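Local structure of arabinan endo-1,5-alpha-l-arabinosidase A (1GYH) at residues P50-R55 and K112-E117; T95-L100 and Y107-K112; K288-N293 and K307-Y312. The protein hydrolyses the alpha-1,5-arabinofuranosyl bonds of linear arabinan, releasing almost exclusively arabinotriose, and so takes part in breakdown of the plant cell wall. All coordinates share one frame; numbering follows the deposited sequence. Where two conformers were deposited one is given.

Contact 1: residues P50-R55 and K112-E117; sequences PTWAKR and KGIVIE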
loop_
_atom_site.group_PDB
_atom_site.type_symbol
_atom_site.label_atom_id
_atom_site.label_comp_id
_atom_site.label_asym_id
_atom_site.label_seq_id
_atom_site.Cartn_x
_atom_site.Cartn_y
_atom_site.Cartn_z
ATOM N N PRO A 50 -16.087 -0.193 -10.470
ATOM C CA PRO A 50 -17.003 -0.844 -9.546
ATOM C C PRO A 50 -18.411 -0.201 -9.662
ATOM O O PRO A 50 -18.520 1.015 -9.820
ATOM C CB PRO A 50 -16.369 -0.601 -8.175
ATOM C CG PRO A 50 -14.938 -0.275 -8.440
ATOM C CD PRO A 50 -14.929 0.394 -9.764
ATOM N N THR A 51 -19.459 -1.023 -9.609
ATOM C CA THR A 51 -20.825 -0.554 -9.801
ATOM C C THR A 51 -21.240 0.472 -8.766
ATOM O O THR A 51 -22.105 1.313 -9.036
ATOM C CB THR A 51 -21.840 -1.713 -9.787
ATOM O OG1 THR A 51 -21.760 -2.404 -8.533
ATOM C CG2 THR A 51 -21.550 -2.745 -10.894
ATOM N N TRP A 52 -20.622 0.406 -7.590
ATOM C CA TRP A 52 -20.946 1.233 -6.448
ATOM C C TRP A 52 -20.063 2.490 -6.300
ATOM O O TRP A 52 -20.285 3.305 -5.385
ATOM C CB TRP A 52 -20.844 0.377 -5.153
ATOM C CG TRP A 52 -19.495 -0.328 -4.962
ATOM C CD1 TRP A 52 -19.189 -1.602 -5.352
ATOM C CD2 TRP A 52 -18.300 0.216 -4.393
ATOM N NE1 TRP A 52 -17.877 -1.875 -5.059
ATOM C CE2 TRP A 52 -17.308 -0.782 -4.462
ATOM C CE3 TRP A 52 -17.959 1.456 -3.835
ATOM C CZ2 TRP A 52 -16.008 -0.592 -3.979
ATOM C CZ3 TRP A 52 -16.662 1.651 -3.350
ATOM C CH2 TRP A 52 -15.703 0.617 -3.416
ATOM N N ALA A 53 -19.054 2.649 -7.149
ATOM C CA ALA A 53 -18.024 3.660 -6.903
ATOM C C ALA A 53 -18.592 5.073 -6.900
ATOM O O ALA A 53 -18.250 5.861 -6.032
ATOM C CB ALA A 53 -16.950 3.585 -7.919
ATOM N N LYS A 54 -19.461 5.370 -7.884
ATOM C CA LYS A 54 -20.024 6.725 -8.013
ATOM C C LYS A 54 -20.889 7.152 -6.842
ATOM O O LYS A 54 -20.960 8.344 -6.523
ATOM C CB LYS A 54 -20.777 6.898 -9.336
ATOM C CG LYS A 54 -19.861 7.175 -10.493
ATOM C CD LYS A 54 -20.643 7.625 -11.722
ATOM C CE LYS A 54 -19.735 7.841 -12.912
ATOM N NZ LYS A 54 -19.546 6.596 -13.703
ATOM N N ARG A 55 -21.513 6.208 -6.159
ATOM C CA ARG A 55 -22.278 6.583 -4.994
ATOM C C ARG A 55 -21.404 6.962 -3.804
ATOM O O ARG A 55 -21.753 7.863 -3.063
ATOM C CB ARG A 55 -23.372 5.549 -4.690
ATOM C CG ARG A 55 -23.129 4.717 -3.535
ATOM C CD ARG A 55 -23.687 5.200 -2.224
ATOM N NE ARG A 55 -23.263 4.156 -1.324
ATOM C CZ ARG A 55 -22.294 4.256 -0.467
ATOM N NH1 ARG A 55 -21.694 5.417 -0.261
ATOM N NH2 ARG A 55 -21.980 3.197 0.237
ATOM N N LYS A 112 -16.635 -8.224 -4.807
ATOM C CA LYS A 112 -17.339 -8.615 -3.611
ATOM C C LYS A 112 -17.852 -7.392 -2.825
ATOM O O LYS A 112 -18.489 -7.540 -1.773
ATOM C CB LYS A 112 -16.393 -9.483 -2.749
ATOM C CG LYS A 112 -15.799 -10.711 -3.505
ATOM C CD LYS A 112 -16.858 -11.651 -3.998
ATOM C CE LYS A 112 -16.276 -12.824 -4.766
ATOM N NZ LYS A 112 -17.303 -13.810 -5.153
ATOM N N GLY A 113 -17.578 -6.176 -3.337
ATOM C CA GLY A 113 -18.109 -4.946 -2.745
ATOM C C GLY A 113 -17.262 -4.310 -1.633
ATOM O O GLY A 113 -16.038 -4.526 -1.509
ATOM N N ILE A 114 -17.930 -3.503 -0.815
ATOM C CA ILE A 114 -17.293 -2.650 0.135
ATOM C C ILE A 114 -16.942 -3.386 1.424
ATOM O O ILE A 114 -17.815 -3.929 2.097
ATOM C CB ILE A 114 -18.201 -1.431 0.463
ATOM C CG1 ILE A 114 -18.397 -0.571 -0.817
ATOM C CG2 ILE A 114 -17.623 -0.658 1.616
ATOM C CD1 ILE A 114 -19.490 0.484 -0.637
ATOM N N VAL A 115 -15.654 -3.359 1.749
ATOM C CA VAL A 115 -15.126 -3.898 3.004
ATOM C C VAL A 115 -15.341 -2.890 4.127
ATOM O O VAL A 115 -15.873 -3.209 5.174
ATOM C CB VAL A 115 -13.620 -4.218 2.888
ATOM C CG1 VAL A 115 -13.080 -4.804 4.190
ATOM C CG2 VAL A 115 -13.316 -5.191 1.694
ATOM N N ILE A 116 -14.928 -1.656 3.895
ATOM C CA ILE A 116 -15.079 -0.591 4.863
ATOM C C ILE A 116 -15.168 0.752 4.126
ATOM O O ILE A 116 -14.511 0.943 3.106
ATOM C CB ILE A 116 -13.892 -0.646 5.862
ATOM C CG1 ILE A 116 -14.171 0.204 7.083
ATOM C CG2 ILE A 116 -12.553 -0.352 5.169
ATOM C CD1 ILE A 116 -13.225 1.303 7.233
ATOM N N GLU A 117 -16.015 1.634 4.650
ATOM C CA GLU A 117 -16.248 2.979 4.080
ATOM C C GLU A 117 -16.144 4.061 5.178
ATOM O O GLU A 117 -16.722 3.932 6.241
ATOM C CB GLU A 117 -17.634 3.010 3.403
ATOM C CG GLU A 117 -18.047 4.417 2.892
ATOM C CD GLU A 117 -19.384 4.458 2.165
ATOM O OE1 GLU A 117 -19.981 3.372 1.876
ATOM O OE2 GLU A 117 -19.837 5.604 1.867
#

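Contact 2: residues T95-L100 and Y107-K112; sequences TVNKTL and YRWEDK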
loop_
_atom_site.group_PDB
_atom_site.type_symbol
_atom_site.label_atom_id
_atom_site.label_comp_id
_atom_site.label_asym_id
_atom_site.label_seq_id
_atom_site.Cartn_x
_atom_site.Cartn_y
_atom_site.Cartn_z
ATOM N N THR A 95 -11.970 -7.446 -4.914
ATOM C CA THR A 95 -12.334 -8.319 -6.008
ATOM C C THR A 95 -11.388 -9.539 -6.064
ATOM O O THR A 95 -10.213 -9.432 -5.773
ATOM C CB THR A 95 -12.392 -7.503 -7.351
ATOM O OG1 THR A 95 -12.788 -8.333 -8.453
ATOM C CG2 THR A 95 -11.038 -6.911 -7.726
ATOM N N VAL A 96 -11.936 -10.680 -6.438
ATOM C CA VAL A 96 -11.283 -11.991 -6.313
ATOM C C VAL A 96 -11.219 -12.705 -7.640
ATOM O O VAL A 96 -12.152 -12.633 -8.430
ATOM C CB VAL A 96 -12.037 -12.842 -5.297
ATOM C CG1 VAL A 96 -11.268 -14.137 -4.971
ATOM C CG2 VAL A 96 -12.220 -12.053 -4.024
ATOM N N ASN A 97 -10.104 -13.388 -7.883
ATOM C CA ASN A 97 -9.883 -14.177 -9.089
ATOM C C ASN A 97 -9.258 -15.544 -8.685
ATOM O O ASN A 97 -8.534 -15.633 -7.671
ATOM C CB ASN A 97 -8.917 -13.423 -9.998
ATOM C CG ASN A 97 -9.055 -13.802 -11.470
ATOM O OD1 ASN A 97 -9.383 -14.939 -11.816
ATOM N ND2 ASN A 97 -8.779 -12.844 -12.345
ATOM N N LYS A 98 -9.519 -16.560 -9.489
ATOM C CA LYS A 98 -8.863 -17.874 -9.368
ATOM C C LYS A 98 -7.424 -17.905 -9.880
ATOM O O LYS A 98 -6.647 -18.770 -9.480
ATOM C CB LYS A 98 -9.639 -18.939 -10.148
ATOM C CG LYS A 98 -11.098 -19.204 -9.724
ATOM C CD LYS A 98 -11.837 -19.967 -10.843
ATOM C CE LYS A 98 -13.318 -20.295 -10.613
ATOM N NZ LYS A 98 -13.979 -21.062 -11.820
ATOM N N THR A 99 -7.065 -16.980 -10.767
ATOM C CA THR A 99 -5.731 -16.944 -11.351
ATOM C C THR A 99 -5.380 -15.536 -11.810
ATOM O O THR A 99 -6.244 -14.678 -11.850
ATOM C CB THR A 99 -5.638 -17.968 -12.504
ATOM O OG1 THR A 99 -4.312 -17.995 -13.043
ATOM C CG2 THR A 99 -6.514 -17.570 -13.671
ATOM N N LEU A 100 -4.114 -15.291 -12.123
ATOM C CA LEU A 100 -3.649 -13.972 -12.581
ATOM C C LEU A 100 -3.284 -13.939 -14.081
ATOM O O LEU A 100 -3.014 -12.872 -14.606
ATOM C CB LEU A 100 -2.456 -13.507 -11.742
ATOM C CG LEU A 100 -2.757 -13.232 -10.245
ATOM C CD1 LEU A 100 -1.557 -12.627 -9.534
ATOM C CD2 LEU A 100 -4.011 -12.327 -10.050
ATOM N N TYR A 107 -9.645 -17.410 -15.603
ATOM C CA TYR A 107 -9.457 -15.994 -15.305
ATOM C C TYR A 107 -10.752 -15.155 -15.365
ATOM O O TYR A 107 -11.359 -15.016 -16.435
ATOM C CB TYR A 107 -8.439 -15.378 -16.254
ATOM C CG TYR A 107 -8.029 -13.941 -15.936
ATOM C CD1 TYR A 107 -8.688 -12.843 -16.518
ATOM C CD2 TYR A 107 -6.944 -13.682 -15.114
ATOM C CE1 TYR A 107 -8.255 -11.524 -16.256
ATOM C CE2 TYR A 107 -6.516 -12.382 -14.833
ATOM C CZ TYR A 107 -7.162 -11.302 -15.414
ATOM O OH TYR A 107 -6.704 -10.031 -15.138
ATOM N N ARG A 108 -11.113 -14.590 -14.213
ATOM C CA ARG A 108 -12.195 -13.586 -14.094
ATOM C C ARG A 108 -12.194 -12.943 -12.723
ATOM O O ARG A 108 -12.304 -13.625 -11.725
ATOM C CB ARG A 108 -13.570 -14.223 -14.361
ATOM C CG ARG A 108 -14.744 -13.227 -14.242
ATOM C CD ARG A 108 -16.080 -13.737 -14.751
ATOM N NE ARG A 108 -16.697 -14.636 -13.792
ATOM C CZ ARG A 108 -17.893 -15.150 -13.911
ATOM N NH1 ARG A 108 -18.649 -14.875 -14.962
ATOM N NH2 ARG A 108 -18.336 -15.994 -13.002
ATOM N N TRP A 109 -12.096 -11.620 -12.685
ATOM C CA TRP A 109 -12.270 -10.839 -11.474
ATOM C C TRP A 109 -13.743 -10.661 -11.088
ATOM O O TRP A 109 -14.566 -10.210 -11.899
ATOM C CB TRP A 109 -11.595 -9.458 -11.620
ATOM C CG TRP A 109 -10.114 -9.512 -11.713
ATOM C CD1 TRP A 109 -9.362 -9.396 -12.844
ATOM C CD2 TRP A 109 -9.197 -9.736 -10.648
ATOM N NE1 TRP A 109 -8.030 -9.529 -12.541
ATOM C CE2 TRP A 109 -7.901 -9.730 -11.198
ATOM C CE3 TRP A 109 -9.335 -9.945 -9.269
ATOM C CZ2 TRP A 109 -6.746 -9.950 -10.431
ATOM C CZ3 TRP A 109 -8.156 -10.159 -8.482
ATOM C CH2 TRP A 109 -6.896 -10.133 -9.079
ATOM N N GLU A 110 -14.068 -11.015 -9.838
ATOM C CA GLU A 110 -15.417 -10.952 -9.314
ATOM C C GLU A 110 -15.463 -10.047 -8.099
ATOM O O GLU A 110 -14.906 -10.350 -7.045
ATOM C CB GLU A 110 -15.939 -12.365 -8.989
ATOM C CG GLU A 110 -15.761 -13.330 -10.158
ATOM C CD GLU A 110 -16.491 -14.648 -10.010
ATOM O OE1 GLU A 110 -17.096 -14.915 -8.946
ATOM O OE2 GLU A 110 -16.461 -15.417 -10.982
ATOM N N ASP A 111 -16.157 -8.922 -8.231
ATOM C CA ASP A 111 -16.190 -7.925 -7.151
ATOM C C ASP A 111 -17.083 -8.429 -6.029
ATOM O O ASP A 111 -18.150 -8.958 -6.278
ATOM C CB ASP A 111 -16.734 -6.583 -7.667
ATOM C CG ASP A 111 -16.562 -5.458 -6.675
ATOM O OD1 ASP A 111 -15.575 -5.462 -5.888
ATOM O OD2 ASP A 111 -17.359 -4.506 -6.626
ATOM N N LYS A 112 -16.635 -8.224 -4.807
ATOM C CA LYS A 112 -17.339 -8.615 -3.611
ATOM C C LYS A 112 -17.852 -7.392 -2.825
ATOM O O LYS A 112 -18.489 -7.540 -1.773
ATOM C CB LYS A 112 -16.393 -9.483 -2.749
ATOM C CG LYS A 112 -15.799 -10.711 -3.505
ATOM C CD LYS A 112 -16.858 -11.651 -3.998
ATOM C CE LYS A 112 -16.276 -12.824 -4.766
ATOM N NZ LYS A 112 -17.303 -13.810 -5.153
HETATM O O HOH W 1 -11.980 -16.421 -11.471
HETATM O O HOH W 2 -14.536 -17.782 -12.553
HETATM O O HOH W 3 -3.673 -10.154 -15.149
#

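Contact 3: residues K288-N293 and K307-Y312; sequences KLKILN and KELDSY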
loop_
_atom_site.group_PDB
_atom_site.type_symbol
_atom_site.label_atom_id
_atom_site.label_comp_id
_atom_site.label_asym_id
_atom_site.label_seq_id
_atom_site.Cartn_x
_atom_site.Cartn_y
_atom_site.Cartn_z
ATOM N N LYS A 288 8.473 6.162 -10.957
ATOM C CA LYS A 288 8.949 4.908 -11.502
ATOM C C LYS A 288 8.919 3.830 -10.397
ATOM O O LYS A 288 9.102 4.126 -9.203
ATOM C CB LYS A 288 10.378 5.075 -12.008
ATOM C CG LYS A 288 10.608 6.136 -13.059
ATOM C CD LYS A 288 9.717 6.026 -14.277
ATOM C CE LYS A 288 10.133 6.993 -15.413
ATOM N NZ LYS A 288 10.488 8.312 -14.939
ATOM N N LEU A 289 8.692 2.584 -10.823
ATOM C CA LEU A 289 8.893 1.411 -9.977
ATOM C C LEU A 289 10.344 1.284 -9.507
ATOM O O LEU A 289 11.287 1.420 -10.302
ATOM C CB LEU A 289 8.541 0.149 -10.750
ATOM C CG LEU A 289 8.791 -1.161 -9.963
ATOM C CD1 LEU A 289 7.854 -1.271 -8.792
ATOM C CD2 LEU A 289 8.625 -2.315 -10.875
ATOM N N LYS A 290 10.512 0.982 -8.222
ATOM C CA LYS A 290 11.836 0.651 -7.676
ATOM C C LYS A 290 11.697 -0.566 -6.724
ATOM O O LYS A 290 10.788 -0.615 -5.902
ATOM C CB LYS A 290 12.507 1.842 -6.991
ATOM C CG LYS A 290 12.897 2.972 -7.854
ATOM C CD LYS A 290 13.942 2.669 -8.946
ATOM C CE LYS A 290 13.994 3.762 -9.997
ATOM N NZ LYS A 290 15.055 3.595 -11.046
ATOM N N ILE A 291 12.555 -1.569 -6.923
ATOM C CA ILE A 291 12.683 -2.731 -6.027
ATOM C C ILE A 291 14.122 -2.705 -5.468
ATOM O O ILE A 291 15.093 -2.617 -6.236
ATOM C CB ILE A 291 12.450 -4.050 -6.793
ATOM C CG1 ILE A 291 11.083 -4.037 -7.472
ATOM C CG2 ILE A 291 12.610 -5.259 -5.832
ATOM C CD1 ILE A 291 10.736 -5.252 -8.236
ATOM N N LEU A 292 14.238 -2.688 -4.143
ATOM C CA LEU A 292 15.512 -2.590 -3.433
ATOM C C LEU A 292 15.699 -3.807 -2.540
ATOM O O LEU A 292 14.713 -4.361 -2.020
ATOM C CB LEU A 292 15.579 -1.355 -2.532
ATOM C CG LEU A 292 15.526 0.036 -3.223
ATOM C CD1 LEU A 292 14.141 0.353 -3.456
ATOM C CD2 LEU A 292 16.131 1.136 -2.316
ATOM N N ASN A 293 16.954 -4.226 -2.367
ATOM C CA ASN A 293 17.260 -5.318 -1.417
ATOM C C ASN A 293 17.142 -4.802 0.006
ATOM O O ASN A 293 17.679 -3.760 0.359
ATOM C CB ASN A 293 18.658 -5.921 -1.704
ATOM C CG ASN A 293 18.759 -6.511 -3.106
ATOM O OD1 ASN A 293 18.110 -7.526 -3.413
ATOM N ND2 ASN A 293 19.550 -5.850 -3.992
ATOM N N LYS A 307 21.540 3.829 -3.319
ATOM C CA LYS A 307 22.090 3.698 -4.672
ATOM C C LYS A 307 21.259 2.827 -5.582
ATOM O O LYS A 307 21.284 3.034 -6.792
ATOM C CB LYS A 307 23.552 3.190 -4.628
ATOM C CG LYS A 307 24.499 4.237 -4.039
ATOM C CD LYS A 307 25.805 3.650 -3.466
ATOM C CE LYS A 307 26.620 2.922 -4.474
ATOM N NZ LYS A 307 28.000 2.612 -3.918
ATOM N N GLU A 308 20.513 1.869 -5.011
ATOM C CA GLU A 308 19.632 1.027 -5.823
ATOM C C GLU A 308 18.433 1.779 -6.456
ATOM O O GLU A 308 17.818 1.288 -7.389
ATOM C CB GLU A 308 19.159 -0.190 -5.026
ATOM C CG GLU A 308 20.343 -1.131 -4.745
ATOM C CD GLU A 308 19.975 -2.395 -3.976
ATOM O OE1 GLU A 308 18.826 -2.545 -3.561
ATOM O OE2 GLU A 308 20.874 -3.233 -3.784
ATOM N N LEU A 309 18.119 2.975 -5.953
ATOM C CA LEU A 309 17.200 3.862 -6.707
ATOM C C LEU A 309 17.703 4.107 -8.120
ATOM O O LEU A 309 16.881 4.245 -9.039
ATOM C CB LEU A 309 16.946 5.197 -5.999
ATOM C CG LEU A 309 16.302 5.126 -4.638
ATOM C CD1 LEU A 309 16.347 6.482 -3.951
ATOM C CD2 LEU A 309 14.879 4.591 -4.659
ATOM N N ASP A 310 19.028 4.160 -8.319
ATOM C CA ASP A 310 19.600 4.311 -9.665
ATOM C C ASP A 310 19.843 2.993 -10.412
ATOM O O ASP A 310 19.646 2.931 -11.609
ATOM C CB ASP A 310 20.898 5.090 -9.616
ATOM C CG ASP A 310 20.742 6.419 -8.935
ATOM O OD1 ASP A 310 19.969 7.259 -9.477
ATOM O OD2 ASP A 310 21.347 6.704 -7.867
ATOM N N SER A 311 20.285 1.948 -9.715
ATOM C CA SER A 311 20.710 0.715 -10.391
ATOM C C SER A 311 19.590 -0.271 -10.659
ATOM O O SER A 311 19.766 -1.171 -11.508
ATOM C CB SER A 311 21.840 0.023 -9.614
ATOM O OG SER A 311 21.456 -0.301 -8.293
ATOM N N TYR A 312 18.457 -0.131 -9.973
ATOM C CA TYR A 312 17.252 -0.898 -10.352
ATOM C C TYR A 312 16.536 -0.111 -11.466
ATOM O O TYR A 312 16.060 1.019 -11.248
ATOM C CB TYR A 312 16.289 -1.204 -9.233
ATOM C CG TYR A 312 15.046 -1.863 -9.763
ATOM C CD1 TYR A 312 14.984 -3.249 -9.913
ATOM C CD2 TYR A 312 13.947 -1.102 -10.206
ATOM C CE1 TYR A 312 13.858 -3.867 -10.437
ATOM C CE2 TYR A 312 12.819 -1.725 -10.739
ATOM C CZ TYR A 312 12.779 -3.098 -10.862
ATOM O OH TYR A 312 11.680 -3.724 -11.415
HETATM O O HOH W 4 17.566 4.708 -12.620
HETATM O O HOH W 5 19.322 -2.054 -0.673
#

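Contact 1: residues P50-R55 and K112-E117
W52 and R55, on the turn and short helix that follow the first blade of this five-bladed beta-propeller, rest on I114 and E117 of strand 110-118, an edge strand of the next sheet. I114 lies over the indole: its CG1 stands 3.5 Å from the centroid of the six-membered ring and only 7° off the ring normal, a CH-pi contact. The opposite face of the ring carries CB of P50, so the indole is sandwiched between a proline and an isoleucine. W52 reaches this place with CG between its backbone N and carbonyl carbon (chi1 55°), and its NE1 is hydrogen-bonded to D111. G113, next to I114, brings its CA to 3.9 Å from W52 NE1. I114 CD1 continues past the indole to 3.8 Å from R55 NH2, bridging the apolar and charged halves of the contact. Between I114 and E117 the chain turns a corner at V115, where V115 and I116 both face I92 in a classic beta bulge. E117, extended with CG anti to the backbone N (chi1 174°), meets R55 from the opposite direction. In the conformer given, guanidinium and carboxylate are nearly coplanar and joined end-on by two almost straight bonds: R55 NH1 donates to E117 OE2 over 2.8 Å, and R55 NH2 meets the syn lone pair of E117 OE1 at 2.6 Å.

Contact 2: residues T95-L100 and Y107-K112
With CG anti to the backbone N (chi1 -155°), N97 swings its amide across to Y107 and W109, whose indole is set by a chi1 of -67°. The amide stands steeply to the indole, its plane turned 78° from the ring. N97 ND2 lies over one face of each aromatic, 3.4 Å from Y107 CE2, while N97 CB makes a CH-pi contact with the six-membered ring of W109. W109 NE1 donates to Y107 OH, which is also hydrogen-bonded to D43. N97 OD1 accepts from R108 N at 3.0 Å and, closing an Asx turn, from T99 N at 3.3 Å; the two donors come from opposite faces of the amide. V96 and E110 form an antiparallel hydrogen-bonded pair, V96 N to E110 O 3.0 Å and E110 N to V96 O 2.9 Å. On their face of the sheet, R108 grips E110 OE2 side-on with NE and NH2. L100 CD2 packs 3.6 Å from W109 CZ2. The pairing joins the last two strands of an antiparallel propeller blade, 90-97 and 110-118. Strand 75-82 flanks 90-97 on its other side and supplies L78 against W109, whereas I30 of strand 29-33, in the preceding blade, touches both Y107 and W109.

Contact 3: residues K288-N293 and K307-Y312
Y312, just past helix 308-311, lays its ring along strand 286-296, the third strand of the last blade of the five-bladed beta-propeller. I291 forms the bump under one face of that ring: its CB is 4.1 Å from the ring centroid and 18° off the normal, while CG1 and CD1 run on beneath CZ and OH. L289 fills the hollow beside the phenol end, with CD2 3.4 Å from Y312 OH, which is hydrogen-bonded to the backbone O of R36. On the other side of the strand, K290 bends at chi2 (-62°) and passes its aliphatic stem by L309, with K290 CG 4.1 Å from L309 CD2. The ammonium group is thereby brought to the C-terminal end of the helix, where K290 NZ donates to the carbonyls of L309 and Y312, and also to Q4. These carbonyls should favour the positive charge of this buried lysine. Further along the strand, E308 extends over L292, its CB 4.1 Å from L292 CG, and its carboxylate stands almost perpendicular to the N293 amide. Two bonds hold it: N293 N meets the syn lone pair of E308 OE1 at 2.8 Å, and N293 ND2 approaches E308 OE2 from above the carboxylate plane at 2.9 Å.

How the contacts relate
Contact 2 is nested along the chain inside the loop closed by contact 1, and contact 3 follows both. Contacts 1 and 2 have centres about 16 Å apart, share K112 and strand 110-118, and touch through W52 and D111. Contact 2 pairs edge strand 110-118 with its neighbour 90-97, and contact 1 lays the 50-55 turn and helix against the same edge strand. Contact 3 belongs to the last blade; its centre is about 34 Å from that of contact 1, on the opposite side of the chain's centre, and about 30 Å from that of contact 2. There helix 308-311 leads to strand 315-316, which pairs with 38-44 of the first blade and so closes the propeller ring.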